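Local coordinates for oxalate-binding protein (Thermotoga maritima, PDB 1O4T), which binds oxalate beside a manganese ion in a homodimeric cupin and is a putative oxalate decarboxylase, at residues N54-S68 and N118-L132. Sequence-based numbering, arbitrary orientation.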
ATOM      1  N   ASN A  54      10.810   9.662  -9.216  1.00 35.70           N
ATOM      2  CA  ASN A  54      10.969  10.813  -8.319  1.00 36.81           C
ATOM      3  C   ASN A  54       9.630  11.494  -7.935  1.00 37.16           C
ATOM      4  O   ASN A  54       9.609  12.649  -7.482  1.00 37.27           O
ATOM      5  CB  ASN A  54      11.988  11.824  -8.916  1.00 37.18           C
ATOM      6  CG  ASN A  54      13.360  11.180  -9.237  1.00 38.26           C
ATOM      7  OD1 ASN A  54      14.016  10.587  -8.367  1.00 39.49           O
ATOM      8  ND2 ASN A  54      13.790  11.302 -10.496  1.00 41.66           N
ATOM      9  N   LYS A  55       8.525  10.749  -8.068  1.00 37.19           N
ATOM     10  CA  LYS A  55       7.186  11.230  -7.714  1.00 37.35           C
ATOM     11  C   LYS A  55       6.814  10.875  -6.276  1.00 37.40           C
ATOM     12  O   LYS A  55       5.949  11.511  -5.674  1.00 37.43           O
ATOM     13  CB  LYS A  55       6.161  10.654  -8.680  1.00 38.14           C
ATOM     14  CG  LYS A  55       6.341  11.142 -10.106  1.00 38.41           C
ATOM     15  CD  LYS A  55       6.015  12.629 -10.189  1.00 38.80           C
ATOM     16  CE  LYS A  55       6.008  13.125 -11.603  1.00 38.36           C
ATOM     17  NZ  LYS A  55       5.895  14.617 -11.628  1.00 37.56           N
ATOM     18  N   ALA A  56       7.452   9.826  -5.755  1.00 37.72           N
ATOM     19  CA  ALA A  56       7.308   9.371  -4.370  1.00 37.19           C
ATOM     20  C   ALA A  56       8.712   9.113  -3.858  1.00 37.13           C
ATOM     21  O   ALA A  56       9.592   8.698  -4.617  1.00 36.22           O
ATOM     22  CB  ALA A  56       6.476   8.114  -4.297  1.00 38.02           C
ATOM     23  N   ARG A  57       8.961   9.415  -2.600  1.00 36.54           N
ATOM     24  CA  ARG A  57      10.291   9.242  -2.078  1.00 37.43           C
ATOM     25  C   ARG A  57      10.435   8.043  -1.130  1.00 37.63           C
ATOM     26  O   ARG A  57      11.566   7.696  -0.772  1.00 38.01           O
ATOM     27  CB  ARG A  57      10.806  10.548  -1.447  1.00 37.64           C
ATOM     28  CG  ARG A  57      10.359  10.844  -0.017  1.00 38.22           C
ATOM     29  CD  ARG A  57      11.136  12.027   0.603  1.00 38.85           C
ATOM     30  NE  ARG A  57      10.662  12.420   1.925  1.00 40.13           N
ATOM     31  CZ  ARG A  57      10.908  11.749   3.051  1.00 41.33           C
ATOM     32  NH1 ARG A  57      11.655  10.651   3.060  1.00 42.25           N
ATOM     33  NH2 ARG A  57      10.417  12.192   4.187  1.00 41.97           N
ATOM     34  N   LEU A  58       9.313   7.429  -0.734  1.00 37.93           N
ATOM     35  CA  LEU A  58       9.303   6.254   0.132  1.00 37.91           C
ATOM     36  C   LEU A  58       8.162   5.299  -0.212  1.00 37.18           C
ATOM     37  O   LEU A  58       7.022   5.727  -0.347  1.00 37.04           O
ATOM     38  CB  LEU A  58       9.105   6.671   1.601  1.00 39.29           C
ATOM     39  CG  LEU A  58       9.212   5.533   2.633  1.00 39.40           C
ATOM     40  CD1 LEU A  58      10.657   5.049   2.721  1.00 42.15           C
ATOM     41  CD2 LEU A  58       8.729   5.998   3.973  1.00 40.88           C
ATOM     42  N   PHE A  59       8.476   4.008  -0.303  1.00 35.59           N
ATOM     43  CA  PHE A  59       7.481   2.958  -0.413  1.00 34.19           C
ATOM     44  C   PHE A  59       8.047   1.785   0.393  1.00 33.33           C
ATOM     45  O   PHE A  59       8.880   1.036  -0.102  1.00 33.18           O
ATOM     46  CB  PHE A  59       7.181   2.593  -1.874  1.00 34.99           C
ATOM     47  CG  PHE A  59       5.980   1.711  -2.042  1.00 37.06           C
ATOM     48  CD1 PHE A  59       6.065   0.354  -1.782  1.00 44.12           C
ATOM     49  CD2 PHE A  59       4.747   2.236  -2.369  1.00 42.65           C
ATOM     50  CE1 PHE A  59       4.960  -0.493  -1.888  1.00 43.72           C
ATOM     51  CE2 PHE A  59       3.617   1.407  -2.451  1.00 46.63           C
ATOM     52  CZ  PHE A  59       3.729   0.023  -2.194  1.00 45.67           C
ATOM     53  N   ALA A  60       7.626   1.663   1.660  1.00 32.67           N
ATOM     54  CA  ALA A  60       8.284   0.794   2.605  1.00 32.33           C
ATOM     55  C   ALA A  60       7.306   0.063   3.459  1.00 32.21           C
ATOM     56  O   ALA A  60       6.193   0.533   3.682  1.00 31.94           O
ATOM     57  CB  ALA A  60       9.182   1.590   3.498  1.00 33.59           C
ATOM     58  N   ARG A  61       7.737  -1.095   3.939  1.00 32.19           N
ATOM     59  CA  ARG A  61       6.984  -1.869   4.917  1.00 32.54           C
ATOM     60  C   ARG A  61       7.661  -1.697   6.282  1.00 33.06           C
ATOM     61  O   ARG A  61       8.896  -1.943   6.413  1.00 33.50           O
ATOM     62  CB  ARG A  61       6.968  -3.340   4.529  1.00 32.76           C
ATOM     63  CG  ARG A  61       5.996  -4.159   5.317  1.00 37.05           C
ATOM     64  CD  ARG A  61       6.031  -5.658   5.038  1.00 41.84           C
ATOM     65  NE  ARG A  61       5.094  -6.342   5.947  1.00 47.93           N
ATOM     66  CZ  ARG A  61       4.630  -7.585   5.782  1.00 51.30           C
ATOM     67  NH1 ARG A  61       5.012  -8.327   4.744  1.00 53.49           N
ATOM     68  NH2 ARG A  61       3.772  -8.092   6.663  1.00 52.61           N
ATOM     69  N   MET A  62       6.895  -1.253   7.279  1.00 30.73           N
ATOM     70  CA  MET A  62       7.447  -0.978   8.605  1.00 31.45           C
ATOM     71  C   MET A  62       6.939  -2.064   9.525  1.00 31.86           C
ATOM     72  O   MET A  62       5.821  -2.491   9.342  1.00 30.42           O
ATOM     73  CB  MET A  62       6.896   0.323   9.130  1.00 32.85           C
ATOM     74  CG  MET A  62       7.148   1.530   8.232  1.00 34.79           C
ATOM     75  SD  MET A  62       8.823   1.867   8.180  1.00 40.01           S
ATOM     76  CE  MET A  62       9.166   2.010   9.969  1.00 39.37           C
ATOM     77  N   LYS A  63       7.776  -2.483  10.476  1.00 30.91           N
ATOM     78  CA  LYS A  63       7.413  -3.394  11.535  1.00 32.27           C
ATOM     79  C   LYS A  63       7.781  -2.749  12.854  1.00 32.63           C
ATOM     80  O   LYS A  63       8.956  -2.432  13.090  1.00 32.73           O
ATOM     81  CB  LYS A  63       8.192  -4.675  11.379  1.00 32.85           C
ATOM     82  CG  LYS A  63       7.825  -5.748  12.391  1.00 36.93           C
ATOM     83  CD  LYS A  63       8.447  -7.090  11.983  1.00 41.92           C
ATOM     84  CE  LYS A  63       9.653  -7.406  12.788  1.00 44.90           C
ATOM     85  NZ  LYS A  63      10.249  -8.754  12.365  1.00 49.09           N
ATOM     86  N   LEU A  64       6.769  -2.532  13.693  1.00 32.12           N
ATOM     87  CA  LEU A  64       6.916  -2.009  15.056  1.00 31.86           C
ATOM     88  C   LEU A  64       6.666  -3.131  16.081  1.00 31.82           C
ATOM     89  O   LEU A  64       5.519  -3.570  16.285  1.00 30.70           O
ATOM     90  CB  LEU A  64       5.921  -0.871  15.300  1.00 31.75           C
ATOM     91  CG  LEU A  64       6.436   0.521  14.932  1.00 32.09           C
ATOM     92  CD1 LEU A  64       6.936   0.597  13.462  1.00 32.46           C
ATOM     93  CD2 LEU A  64       5.369   1.599  15.216  1.00 31.14           C
ATOM     94  N   PRO A  65       7.718  -3.592  16.733  1.00 31.35           N
ATOM     95  CA  PRO A  65       7.558  -4.525  17.833  1.00 32.20           C
ATOM     96  C   PRO A  65       6.674  -3.945  18.943  1.00 32.40           C
ATOM     97  O   PRO A  65       6.525  -2.727  19.033  1.00 32.28           O
ATOM     98  CB  PRO A  65       8.985  -4.711  18.354  1.00 32.20           C
ATOM     99  CG  PRO A  65       9.856  -4.300  17.228  1.00 32.87           C
ATOM    100  CD  PRO A  65       9.129  -3.267  16.488  1.00 32.02           C
ATOM    101  N   PRO A  66       6.085  -4.800  19.765  1.00 32.87           N
ATOM    102  CA  PRO A  66       5.321  -4.351  20.905  1.00 33.67           C
ATOM    103  C   PRO A  66       6.082  -3.340  21.739  1.00 34.37           C
ATOM    104  O   PRO A  66       7.229  -3.593  22.117  1.00 35.26           O
ATOM    105  CB  PRO A  66       5.082  -5.649  21.681  1.00 33.58           C
ATOM    106  CG  PRO A  66       5.024  -6.666  20.597  1.00 34.12           C
ATOM    107  CD  PRO A  66       6.048  -6.265  19.625  1.00 33.36           C
ATOM    108  N   GLY A  67       5.459  -2.191  21.982  1.00 34.68           N
ATOM    109  CA  GLY A  67       6.067  -1.127  22.789  1.00 35.28           C
ATOM    110  C   GLY A  67       6.771  -0.026  21.992  1.00 34.87           C
ATOM    111  O   GLY A  67       7.151   1.001  22.567  1.00 35.24           O
ATOM    112  N   SER A  68       6.973  -0.243  20.693  1.00 33.37           N
ATOM    113  CA  SER A  68       7.779   0.673  19.916  1.00 33.33           C
ATOM    114  C   SER A  68       6.898   1.718  19.218  1.00 33.21           C
ATOM    115  O   SER A  68       5.668   1.550  19.116  1.00 32.43           O
ATOM    116  CB  SER A  68       8.636  -0.091  18.899  1.00 33.00           C
ATOM    117  OG  SER A  68       7.814  -0.677  17.907  1.00 33.92           O
ATOM    118  N   ASN A 118       2.839   1.163  18.576  1.00 32.93           N
ATOM    119  CA  ASN A 118       2.291  -0.172  18.804  1.00 34.06           C
ATOM    120  C   ASN A 118       1.884  -0.377  20.274  1.00 35.32           C
ATOM    121  O   ASN A 118       2.714  -0.630  21.135  1.00 36.55           O
ATOM    122  CB  ASN A 118       3.273  -1.263  18.359  1.00 33.72           C
ATOM    123  CG  ASN A 118       2.700  -2.652  18.496  1.00 33.56           C
ATOM    124  OD1 ASN A 118       1.567  -2.806  18.954  1.00 31.60           O
ATOM    125  ND2 ASN A 118       3.481  -3.681  18.102  1.00 27.99           N
ATOM    126  N   THR A 119       0.588  -0.325  20.532  1.00 36.31           N
ATOM    127  CA  THR A 119       0.061  -0.493  21.874  1.00 37.41           C
ATOM    128  C   THR A 119      -0.423  -1.944  22.116  1.00 37.29           C
ATOM    129  O   THR A 119      -1.062  -2.214  23.107  1.00 36.61           O
ATOM    130  CB  THR A 119      -1.079   0.522  22.112  1.00 37.33           C
ATOM    131  OG1 THR A 119      -2.053   0.403  21.083  1.00 38.97           O
ATOM    132  CG2 THR A 119      -0.599   1.955  21.914  1.00 39.41           C
ATOM    133  N   GLY A 120      -0.111  -2.879  21.226  1.00 37.34           N
ATOM    134  CA  GLY A 120      -0.571  -4.273  21.402  1.00 37.28           C
ATOM    135  C   GLY A 120       0.588  -5.198  21.740  1.00 37.44           C
ATOM    136  O   GLY A 120       1.719  -4.727  21.979  1.00 36.98           O
ATOM    137  N   ASN A 121       0.319  -6.505  21.713  1.00 36.94           N
ATOM    138  CA  ASN A 121       1.307  -7.539  22.083  1.00 37.48           C
ATOM    139  C   ASN A 121       1.843  -8.371  20.944  1.00 36.73           C
ATOM    140  O   ASN A 121       2.511  -9.381  21.194  1.00 36.64           O
ATOM    141  CB  ASN A 121       0.702  -8.502  23.112  1.00 38.44           C
ATOM    142  CG  ASN A 121       0.263  -7.778  24.344  1.00 41.70           C
ATOM    143  OD1 ASN A 121       1.080  -7.443  25.241  1.00 41.94           O
ATOM    144  ND2 ASN A 121      -1.020  -7.425  24.361  1.00 46.56           N
ATOM    145  N   THR A 122       1.497  -7.992  19.714  1.00 35.50           N
ATOM    146  CA  THR A 122       2.109  -8.568  18.546  1.00 35.19           C
ATOM    147  C   THR A 122       2.608  -7.419  17.689  1.00 34.42           C
ATOM    148  O   THR A 122       2.295  -6.243  17.945  1.00 33.49           O
ATOM    149  CB  THR A 122       1.103  -9.417  17.745  1.00 35.18           C
ATOM    150  OG1 THR A 122      -0.082  -8.662  17.500  1.00 35.91           O
ATOM    151  CG2 THR A 122       0.610 -10.577  18.548  1.00 38.01           C
ATOM    152  N   ASP A 123       3.387  -7.766  16.677  1.00 32.76           N
ATOM    153  CA  ASP A 123       3.934  -6.764  15.801  1.00 32.19           C
ATOM    154  C   ASP A 123       2.840  -5.970  15.094  1.00 31.41           C
ATOM    155  O   ASP A 123       1.868  -6.531  14.609  1.00 31.74           O
ATOM    156  CB  ASP A 123       4.866  -7.392  14.749  1.00 32.45           C
ATOM    157  CG  ASP A 123       6.107  -8.043  15.355  1.00 33.79           C
ATOM    158  OD1 ASP A 123       6.533  -7.688  16.474  1.00 35.30           O
ATOM    159  OD2 ASP A 123       6.724  -8.935  14.745  1.00 37.93           O
ATOM    160  N   LEU A 124       3.026  -4.654  15.025  1.00 30.24           N
ATOM    161  CA  LEU A 124       2.218  -3.791  14.185  1.00 30.63           C
ATOM    162  C   LEU A 124       2.998  -3.597  12.866  1.00 30.90           C
ATOM    163  O   LEU A 124       4.099  -3.086  12.893  1.00 31.86           O
ATOM    164  CB  LEU A 124       2.012  -2.437  14.863  1.00 30.69           C
ATOM    165  CG  LEU A 124       1.432  -1.249  14.097  1.00 31.90           C
ATOM    166  CD1 LEU A 124      -0.002  -1.499  13.656  1.00 31.57           C
ATOM    167  CD2 LEU A 124       1.531  -0.037  15.008  1.00 32.23           C
ATOM    168  N   GLU A 125       2.454  -4.015  11.739  1.00 31.14           N
ATOM    169  CA  GLU A 125       3.113  -3.742  10.476  1.00 31.64           C
ATOM    170  C   GLU A 125       2.239  -2.892   9.584  1.00 31.28           C
ATOM    171  O   GLU A 125       1.019  -2.992   9.603  1.00 31.21           O
ATOM    172  CB  GLU A 125       3.452  -5.033   9.781  1.00 32.47           C
ATOM    173  CG  GLU A 125       4.141  -6.044  10.677  1.00 34.44           C
ATOM    174  CD  GLU A 125       4.986  -7.058   9.918  1.00 39.49           C
ATOM    175  OE1 GLU A 125       5.309  -6.785   8.756  1.00 43.79           O
ATOM    176  OE2 GLU A 125       5.370  -8.103  10.510  1.00 44.71           O
ATOM    177  N   PHE A 126       2.873  -2.051   8.781  1.00 31.59           N
ATOM    178  CA  PHE A 126       2.148  -1.237   7.854  1.00 32.04           C
ATOM    179  C   PHE A 126       3.019  -0.812   6.686  1.00 33.17           C
ATOM    180  O   PHE A 126       4.266  -0.786   6.762  1.00 33.72           O
ATOM    181  CB  PHE A 126       1.568  -0.003   8.548  1.00 31.31           C
ATOM    182  CG  PHE A 126       2.584   0.849   9.280  1.00 31.96           C
ATOM    183  CD1 PHE A 126       3.120   1.970   8.689  1.00 30.39           C
ATOM    184  CD2 PHE A 126       2.948   0.540  10.588  1.00 30.98           C
ATOM    185  CE1 PHE A 126       4.066   2.746   9.379  1.00 33.98           C
ATOM    186  CE2 PHE A 126       3.851   1.312  11.296  1.00 31.61           C
ATOM    187  CZ  PHE A 126       4.398   2.431  10.694  1.00 31.39           C
ATOM    188  N   LEU A 127       2.337  -0.459   5.620  1.00 32.22           N
ATOM    189  CA  LEU A 127       2.944   0.148   4.464  1.00 34.77           C
ATOM    190  C   LEU A 127       2.999   1.646   4.593  1.00 33.39           C
ATOM    191  O   LEU A 127       2.029   2.247   5.001  1.00 36.04           O
ATOM    192  CB  LEU A 127       2.070  -0.213   3.269  1.00 35.66           C
ATOM    193  CG  LEU A 127       2.735  -0.808   2.076  1.00 41.95           C
ATOM    194  CD1 LEU A 127       3.496  -2.081   2.447  1.00 43.45           C
ATOM    195  CD2 LEU A 127       1.600  -1.037   1.025  1.00 44.47           C
ATOM    196  N   ALA A 128       4.110   2.260   4.208  1.00 34.28           N
ATOM    197  CA  ALA A 128       4.276   3.726   4.242  1.00 33.61           C
ATOM    198  C   ALA A 128       4.687   4.221   2.874  1.00 34.00           C
ATOM    199  O   ALA A 128       5.660   3.724   2.306  1.00 34.58           O
ATOM    200  CB  ALA A 128       5.287   4.111   5.270  1.00 33.40           C
ATOM    201  N   VAL A 129       3.976   5.219   2.357  1.00 33.06           N
ATOM    202  CA  VAL A 129       4.245   5.760   1.051  1.00 32.71           C
ATOM    203  C   VAL A 129       4.286   7.299   1.152  1.00 31.98           C
ATOM    204  O   VAL A 129       3.339   7.908   1.588  1.00 31.48           O
ATOM    205  CB  VAL A 129       3.139   5.388   0.036  1.00 32.89           C
ATOM    206  CG1 VAL A 129       3.621   5.663  -1.375  1.00 33.75           C
ATOM    207  CG2 VAL A 129       2.787   3.937   0.172  1.00 37.09           C
ATOM    208  N   ILE A 130       5.377   7.921   0.742  1.00 31.84           N
ATOM    209  CA  ILE A 130       5.466   9.372   0.804  1.00 32.44           C
ATOM    210  C   ILE A 130       5.416   9.882  -0.625  1.00 33.48           C
ATOM    211  O   ILE A 130       6.231   9.473  -1.420  1.00 34.79           O
ATOM    212  CB  ILE A 130       6.751   9.814   1.521  1.00 31.82           C
ATOM    213  CG1 ILE A 130       6.750   9.285   2.956  1.00 34.14           C
ATOM    214  CG2 ILE A 130       6.855  11.346   1.534  1.00 32.10           C
ATOM    215  CD1 ILE A 130       8.097   9.505   3.720  1.00 36.10           C
ATOM    216  N   ILE A 131       4.471  10.770  -0.926  1.00 34.18           N
ATOM    217  CA  ILE A 131       4.282  11.278  -2.265  1.00 35.04           C
ATOM    218  C   ILE A 131       4.569  12.781  -2.250  1.00 36.16           C
ATOM    219  O   ILE A 131       4.058  13.541  -1.400  1.00 33.81           O
ATOM    220  CB  ILE A 131       2.857  10.921  -2.759  1.00 35.36           C
ATOM    221  CG1 ILE A 131       2.717   9.381  -2.861  1.00 35.66           C
ATOM    222  CG2 ILE A 131       2.560  11.564  -4.067  1.00 36.11           C
ATOM    223  CD1 ILE A 131       1.405   8.863  -3.434  1.00 36.59           C
ATOM    224  N   LEU A 132       5.399  13.181  -3.204  1.00 37.78           N
ATOM    225  CA  LEU A 132       5.927  14.521  -3.265  1.00 40.10           C
ATOM    226  C   LEU A 132       4.924  15.572  -3.761  1.00 41.76           C
ATOM    227  O   LEU A 132       4.181  15.336  -4.714  1.00 41.65           O
ATOM    228  CB  LEU A 132       7.205  14.540  -4.107  1.00 40.24           C
ATOM    229  CG  LEU A 132       8.310  13.614  -3.568  1.00 41.14           C
ATOM    230  CD1 LEU A 132       9.584  13.762  -4.390  1.00 41.50           C
ATOM    231  CD2 LEU A 132       8.604  13.863  -2.083  1.00 42.58           C
TER
HETATM  232  O   HOH W   1       4.685  13.528  -6.616  1.00 38.02           O
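M62 lies against F126 at the centre of an antiparallel strand pair, its CB 3.8 Å from the ring centroid in a CH-pi contact over one face. F126 presents that face because its CG stands between the backbone N and carbonyl carbon (chi1 55°), and L64 CD1 reaches ring atom CE2. Along this tightly packed inner side, I130 CD1 meets L58 CD2 at 3.6 Å and covers one face of the R57 guanidinium, whose NE forms a salt bridge with E78. I130 and L58 both touch oxalate, so this end of the inner side lines its pocket. Backbone hydrogen bonds pair A60, M62 and L64 doubly with A128, F126 and L124, the straightest being M62 N to F126 O (177°), whereas L58 gives only its O to I130 N, its own N lacking a partner; a beta bulge at R57 shifts the register by one.

On the face of F59, R61 and K63, packing stays close where F59 meets V129 but gives way to charged, partly exposed side chains at R61, K63 and E125. R61 NE and E125 OE1 make a 2.9 Å salt bridge, the guanidinium and carboxylate planes 50° apart, while K63 NZ, in a weak, long ion pair with E42, stays 4.3 Å from D123 OD2, beyond salt-bridge range.

Beyond the strands, N118 ND2 bridges L64 O (2.7 Å) and T122 O, and its OD1 accepts from G120 N in an Asx turn. A leucine here would probably cost L64 O one of its two donors and leave the 118-122 turn free to shift.

Strand 56-64 is flanked by 40-45 and strand 124-132 by 78-86, while F59, R61 and L127 pack against the second subunit.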